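Local coordinates for protein pyridine synthase TbtD (Thermobispora bispora, PDB 5WA4) that probably forms the central pyridine ring of the thiopeptide thiomuracin by a formal [4+2] aza-cycloaddition, and binds the leader peptide of its substrate, at residues V138-S150 with W249-L263. Residues are numbered along the deposited sequence; the frame is centred on the assembly and turned at random.
Sequences VLLADFYADTTPS and WVRRLRPIRERARAL
Phe143 meets Trp249 and Leu253 at the tight centre of an antiparallel pair of helices, 138-150 and 249-263, whose axes come within 10.7 Å of each other in the lantibiotic dehydratase C-terminal family fold. The Phe143 ring reaches in with its rim: CZ lies 3.6 Å from Trp249 CH2, the two ring planes are 82° apart, CE1 lies against Leu253 CD2, and Ile256 CG1 sits at the ring edge. The indole of Trp249 leaves the backbone with CG trans to N (chi1 -176°), which carries it across to Thr147, whose CG2 comes within 3.4 Å of Trp249 CZ3. Thr147 itself turns OG1 back to the carbonyl O of Phe143, and that hydroxyl lies over one face of the Phe143 ring, displaced toward its rim. Leu139 extends the packing, CD2 against Ala260 CB and Leu263 CD1, and CD1 alongside Arg259 CG. Helix 307-328 covers this core through Cys320 and Val317, while the indole NE1 is bonded to Thr175 and Thr321.

Toward the partly exposed side the packing gives way to long polar chains. Arg252 lays its guanidinium with one face against the carbonyl O of Asp146, a contact too poorly angled for a hydrogen bond. Bends along the Arg259 chain turn NH1 toward Asp142 in a salt bridge whose hydrogen bond is weak: NH1 stands 3.3 Å from Asp142 OD2, with the guanidinium and carboxylate planes 74° apart.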
loop_
_atom_site.group_PDB
_atom_site.type_symbol
_atom_site.label_atom_id
_atom_site.label_comp_id
_atom_site.label_asym_id
_atom_site.label_seq_id
_atom_site.Cartn_x
_atom_site.Cartn_y
_atom_site.Cartn_z
ATOM N N VAL E 138 -29.856 2.984 -19.945
ATOM C CA VAL E 138 -30.753 2.828 -21.072
ATOM C C VAL E 138 -30.623 1.397 -21.599
ATOM O O VAL E 138 -31.622 0.732 -21.885
ATOM C CB VAL E 138 -30.454 3.913 -22.171
ATOM C CG1 VAL E 138 -30.729 3.408 -23.580
ATOM C CG2 VAL E 138 -31.256 5.177 -21.895
ATOM N N LEU E 139 -29.393 0.916 -21.686
ATOM C CA LEU E 139 -29.137 -0.456 -22.095
ATOM C C LEU E 139 -29.705 -1.462 -21.072
ATOM O O LEU E 139 -30.298 -2.486 -21.432
ATOM C CB LEU E 139 -27.640 -0.667 -22.267
ATOM C CG LEU E 139 -27.236 -1.980 -22.918
ATOM C CD1 LEU E 139 -27.784 -1.977 -24.318
ATOM C CD2 LEU E 139 -25.715 -2.211 -22.891
ATOM N N LEU E 140 -29.525 -1.153 -19.792
ATOM C CA LEU E 140 -29.990 -2.006 -18.697
ATOM C C LEU E 140 -31.502 -2.172 -18.727
ATOM O O LEU E 140 -32.014 -3.292 -18.712
ATOM C CB LEU E 140 -29.553 -1.418 -17.354
ATOM C CG LEU E 140 -29.178 -2.412 -16.263
ATOM C CD1 LEU E 140 -28.058 -3.321 -16.754
ATOM C CD2 LEU E 140 -28.741 -1.652 -15.019
ATOM N N ALA E 141 -32.194 -1.035 -18.784
ATOM C CA ALA E 141 -33.641 -0.987 -18.905
ATOM C C ALA E 141 -34.149 -1.838 -20.075
ATOM O O ALA E 141 -35.094 -2.612 -19.909
ATOM C CB ALA E 141 -34.108 0.456 -19.053
ATOM N N ASP E 142 -33.530 -1.702 -21.245
ATOM C CA ASP E 142 -33.910 -2.518 -22.394
ATOM C C ASP E 142 -33.741 -3.983 -22.050
ATOM O O ASP E 142 -34.626 -4.811 -22.318
ATOM C CB ASP E 142 -33.073 -2.189 -23.635
ATOM C CG ASP E 142 -33.545 -0.929 -24.372
ATOM O OD1 ASP E 142 -34.422 -0.192 -23.855
ATOM O OD2 ASP E 142 -32.991 -0.671 -25.471
ATOM N N PHE E 143 -32.595 -4.299 -21.456
ATOM C CA PHE E 143 -32.319 -5.677 -21.080
ATOM C C PHE E 143 -33.381 -6.238 -20.126
ATOM O O PHE E 143 -33.810 -7.373 -20.279
ATOM C CB PHE E 143 -30.935 -5.816 -20.433
ATOM C CG PHE E 143 -30.735 -7.135 -19.753
ATOM C CD1 PHE E 143 -30.398 -8.262 -20.493
ATOM C CD2 PHE E 143 -30.943 -7.265 -18.371
ATOM C CE1 PHE E 143 -30.241 -9.501 -19.880
ATOM C CE2 PHE E 143 -30.795 -8.490 -17.744
ATOM C CZ PHE E 143 -30.440 -9.622 -18.502
ATOM N N TYR E 144 -33.780 -5.453 -19.135
ATOM C CA TYR E 144 -34.691 -5.952 -18.130
ATOM C C TYR E 144 -36.028 -6.241 -18.798
ATOM O O TYR E 144 -36.616 -7.312 -18.600
ATOM C CB TYR E 144 -34.829 -4.962 -16.953
ATOM C CG TYR E 144 -33.732 -5.110 -15.907
ATOM C CD1 TYR E 144 -33.347 -6.359 -15.468
ATOM C CD2 TYR E 144 -33.073 -4.005 -15.365
ATOM C CE1 TYR E 144 -32.356 -6.513 -14.516
ATOM C CE2 TYR E 144 -32.070 -4.156 -14.415
ATOM C CZ TYR E 144 -31.718 -5.422 -13.992
ATOM O OH TYR E 144 -30.719 -5.635 -13.048
ATOM N N ALA E 145 -36.480 -5.298 -19.618
ATOM C CA ALA E 145 -37.717 -5.460 -20.370
ATOM C C ALA E 145 -37.675 -6.694 -21.281
ATOM O O ALA E 145 -38.598 -7.498 -21.314
ATOM C CB ALA E 145 -37.993 -4.209 -21.191
ATOM N N ASP E 146 -36.595 -6.850 -22.025
ATOM C CA ASP E 146 -36.542 -7.927 -22.989
ATOM C C ASP E 146 -36.516 -9.293 -22.298
ATOM O O ASP E 146 -36.913 -10.295 -22.901
ATOM C CB ASP E 146 -35.328 -7.755 -23.910
ATOM C CG ASP E 146 -35.388 -6.466 -24.707
ATOM O OD1 ASP E 146 -36.503 -5.923 -24.888
ATOM O OD2 ASP E 146 -34.320 -5.986 -25.153
ATOM N N THR E 147 -36.069 -9.330 -21.040
ATOM C CA THR E 147 -35.903 -10.595 -20.318
ATOM C C THR E 147 -37.041 -10.924 -19.334
ATOM O O THR E 147 -37.017 -11.973 -18.673
ATOM C CB THR E 147 -34.573 -10.638 -19.533
ATOM O OG1 THR E 147 -34.384 -9.407 -18.829
ATOM C CG2 THR E 147 -33.411 -10.862 -20.468
ATOM N N THR E 148 -38.043 -10.058 -19.254
ATOM C CA THR E 148 -39.176 -10.318 -18.380
ATOM C C THR E 148 -39.924 -11.662 -18.602
ATOM O O THR E 148 -40.258 -12.354 -17.622
ATOM C CB THR E 148 -40.157 -9.192 -18.486
ATOM O OG1 THR E 148 -39.580 -8.037 -17.872
ATOM C CG2 THR E 148 -41.428 -9.550 -17.783
ATOM N N PRO E 149 -40.194 -12.049 -19.869
ATOM C CA PRO E 149 -40.793 -13.387 -19.999
ATOM C C PRO E 149 -39.840 -14.503 -19.589
ATOM O O PRO E 149 -40.284 -15.632 -19.383
ATOM C CB PRO E 149 -41.133 -13.491 -21.501
ATOM C CG PRO E 149 -40.337 -12.423 -22.167
ATOM C CD PRO E 149 -40.196 -11.324 -21.152
ATOM N N SER E 150 -38.552 -14.205 -19.483
ATOM C CA SER E 150 -37.615 -15.206 -18.990
ATOM C C SER E 150 -37.715 -15.303 -17.469
ATOM O O SER E 150 -37.330 -16.321 -16.864
ATOM C CB SER E 150 -36.178 -14.887 -19.415
ATOM O OG SER E 150 -35.892 -15.461 -20.671
ATOM N N TRP E 249 -32.469 -17.779 -23.871
ATOM C CA TRP E 249 -31.605 -16.904 -23.115
ATOM C C TRP E 249 -30.524 -16.399 -24.035
ATOM O O TRP E 249 -30.388 -15.190 -24.196
ATOM C CB TRP E 249 -30.986 -17.597 -21.910
ATOM C CG TRP E 249 -30.161 -16.640 -21.083
ATOM C CD1 TRP E 249 -28.800 -16.679 -20.872
ATOM C CD2 TRP E 249 -30.636 -15.481 -20.381
ATOM N NE1 TRP E 249 -28.420 -15.622 -20.067
ATOM C CE2 TRP E 249 -29.528 -14.878 -19.760
ATOM C CE3 TRP E 249 -31.889 -14.899 -20.222
ATOM C CZ2 TRP E 249 -29.643 -13.737 -18.999
ATOM C CZ3 TRP E 249 -31.997 -13.761 -19.460
ATOM C CH2 TRP E 249 -30.888 -13.191 -18.860
ATOM N N VAL E 250 -29.755 -17.319 -24.611
ATOM C CA VAL E 250 -28.679 -16.941 -25.515
ATOM C C VAL E 250 -29.175 -15.997 -26.613
ATOM O O VAL E 250 -28.682 -14.876 -26.759
ATOM C CB VAL E 250 -28.038 -18.154 -26.174
ATOM C CG1 VAL E 250 -27.105 -17.690 -27.288
ATOM C CG2 VAL E 250 -27.286 -18.987 -25.142
ATOM N N ARG E 251 -30.202 -16.435 -27.330
ATOM C CA ARG E 251 -30.727 -15.718 -28.490
ATOM C C ARG E 251 -31.111 -14.257 -28.205
ATOM O O ARG E 251 -31.110 -13.411 -29.102
ATOM C CB ARG E 251 -31.932 -16.477 -29.044
ATOM C CG ARG E 251 -32.498 -15.888 -30.276
ATOM C CD ARG E 251 -33.851 -16.420 -30.574
ATOM N NE ARG E 251 -33.909 -17.813 -30.220
ATOM C CZ ARG E 251 -34.968 -18.391 -29.668
ATOM N NH1 ARG E 251 -36.099 -17.708 -29.498
ATOM N NH2 ARG E 251 -34.916 -19.678 -29.370
ATOM N N ARG E 252 -31.393 -13.973 -26.945
ATOM C CA ARG E 252 -31.913 -12.698 -26.473
ATOM C C ARG E 252 -30.773 -11.843 -25.926
ATOM O O ARG E 252 -30.920 -10.638 -25.697
ATOM C CB ARG E 252 -32.964 -12.954 -25.385
ATOM C CG ARG E 252 -33.666 -11.752 -24.797
ATOM C CD ARG E 252 -35.042 -12.190 -24.274
ATOM N NE ARG E 252 -36.135 -11.915 -25.216
ATOM C CZ ARG E 252 -37.356 -12.442 -25.134
ATOM N NH1 ARG E 252 -37.645 -13.300 -24.160
ATOM N NH2 ARG E 252 -38.285 -12.121 -26.033
ATOM N N LEU E 253 -29.634 -12.484 -25.694
ATOM C CA LEU E 253 -28.485 -11.788 -25.133
ATOM C C LEU E 253 -27.528 -11.371 -26.256
ATOM O O LEU E 253 -26.815 -10.387 -26.115
ATOM C CB LEU E 253 -27.743 -12.664 -24.121
ATOM C CG LEU E 253 -27.959 -12.416 -22.637
ATOM C CD1 LEU E 253 -26.782 -12.969 -21.862
ATOM C CD2 LEU E 253 -28.132 -10.952 -22.389
ATOM N N ARG E 254 -27.519 -12.127 -27.359
ATOM C CA ARG E 254 -26.610 -11.829 -28.462
ATOM C C ARG E 254 -26.790 -10.398 -28.984
ATOM O O ARG E 254 -25.803 -9.688 -29.129
ATOM C CB ARG E 254 -26.763 -12.844 -29.595
ATOM C CG ARG E 254 -25.414 -13.297 -30.126
ATOM C CD ARG E 254 -25.529 -14.358 -31.206
ATOM N NE ARG E 254 -24.921 -15.630 -30.810
ATOM C CZ ARG E 254 -25.616 -16.743 -30.587
ATOM N NH1 ARG E 254 -26.945 -16.744 -30.748
ATOM N NH2 ARG E 254 -24.983 -17.861 -30.225
ATOM N N PRO E 255 -28.038 -9.953 -29.225
ATOM C CA PRO E 255 -28.157 -8.532 -29.544
ATOM C C PRO E 255 -27.534 -7.653 -28.465
ATOM O O PRO E 255 -26.746 -6.787 -28.813
ATOM C CB PRO E 255 -29.673 -8.308 -29.609
ATOM C CG PRO E 255 -30.211 -9.610 -29.929
ATOM C CD PRO E 255 -29.365 -10.587 -29.175
ATOM N N ILE E 256 -27.876 -7.872 -27.195
ATOM C CA ILE E 256 -27.311 -7.086 -26.095
ATOM C C ILE E 256 -25.759 -7.061 -26.141
ATOM O O ILE E 256 -25.159 -5.993 -26.008
ATOM C CB ILE E 256 -27.812 -7.630 -24.727
ATOM C CG1 ILE E 256 -29.341 -7.623 -24.668
ATOM C CG2 ILE E 256 -27.295 -6.788 -23.573
ATOM C CD1 ILE E 256 -29.942 -6.230 -24.658
ATOM N N ARG E 257 -25.115 -8.210 -26.372
ATOM C CA ARG E 257 -23.653 -8.253 -26.509
ATOM C C ARG E 257 -23.146 -7.337 -27.640
ATOM O O ARG E 257 -22.238 -6.529 -27.439
ATOM C CB ARG E 257 -23.133 -9.678 -26.768
ATOM C CG ARG E 257 -21.585 -9.715 -26.822
ATOM C CD ARG E 257 -20.976 -11.051 -27.288
ATOM N NE ARG E 257 -21.274 -11.297 -28.686
ATOM C CZ ARG E 257 -21.029 -12.435 -29.333
ATOM N NH1 ARG E 257 -20.452 -13.466 -28.726
ATOM N NH2 ARG E 257 -21.365 -12.542 -30.611
ATOM N N GLU E 258 -23.740 -7.486 -28.820
ATOM C CA GLU E 258 -23.369 -6.727 -30.004
ATOM C C GLU E 258 -23.535 -5.229 -29.795
ATOM O O GLU E 258 -22.603 -4.455 -30.050
ATOM C CB GLU E 258 -24.208 -7.172 -31.192
ATOM C CG GLU E 258 -23.962 -8.612 -31.601
ATOM C CD GLU E 258 -22.545 -8.820 -32.058
ATOM O OE1 GLU E 258 -22.159 -8.164 -33.053
ATOM O OE2 GLU E 258 -21.831 -9.643 -31.441
ATOM N N ARG E 259 -24.717 -4.831 -29.330
ATOM C CA ARG E 259 -24.997 -3.450 -29.006
ATOM C C ARG E 259 -24.063 -2.888 -27.923
ATOM O O ARG E 259 -23.743 -1.696 -27.923
ATOM C CB ARG E 259 -26.440 -3.302 -28.564
ATOM C CG ARG E 259 -26.724 -1.967 -27.915
ATOM C CD ARG E 259 -27.922 -1.302 -28.553
ATOM N NE ARG E 259 -29.020 -2.254 -28.650
ATOM C CZ ARG E 259 -30.004 -2.368 -27.761
ATOM N NH1 ARG E 259 -30.042 -1.563 -26.692
ATOM N NH2 ARG E 259 -30.956 -3.288 -27.958
ATOM N N ALA E 260 -23.610 -3.734 -27.008
ATOM C CA ALA E 260 -22.696 -3.256 -25.990
ATOM C C ALA E 260 -21.277 -3.075 -26.543
ATOM O O ALA E 260 -20.562 -2.154 -26.121
ATOM C CB ALA E 260 -22.692 -4.199 -24.795
ATOM N N ARG E 261 -20.875 -3.945 -27.473
ATOM C CA ARG E 261 -19.535 -3.882 -28.069
ATOM C C ARG E 261 -19.443 -2.682 -29.006
ATOM O O ARG E 261 -18.483 -1.922 -28.964
ATOM C CB ARG E 261 -19.186 -5.162 -28.817
ATOM C CG ARG E 261 -17.933 -5.048 -29.694
ATOM C CD ARG E 261 -17.653 -6.328 -30.506
ATOM N NE ARG E 261 -18.364 -6.327 -31.784
ATOM C CZ ARG E 261 -18.326 -7.317 -32.676
ATOM N NH1 ARG E 261 -17.605 -8.406 -32.441
ATOM N NH2 ARG E 261 -19.019 -7.227 -33.809
ATOM N N ALA E 262 -20.463 -2.506 -29.832
ATOM C CA ALA E 262 -20.631 -1.281 -30.571
ATOM C C ALA E 262 -20.519 -0.051 -29.648
ATOM O O ALA E 262 -19.678 0.810 -29.872
ATOM C CB ALA E 262 -21.958 -1.295 -31.297
ATOM N N LEU E 263 -21.344 0.029 -28.608
ATOM C CA LEU E 263 -21.311 1.176 -27.667
ATOM C C LEU E 263 -19.934 1.482 -27.038
ATOM O O LEU E 263 -19.587 2.644 -26.801
ATOM C CB LEU E 263 -22.324 0.953 -26.542
ATOM C CG LEU E 263 -23.771 1.280 -26.913
ATOM C CD1 LEU E 263 -24.727 0.894 -25.795
ATOM C CD2 LEU E 263 -23.938 2.744 -27.296
#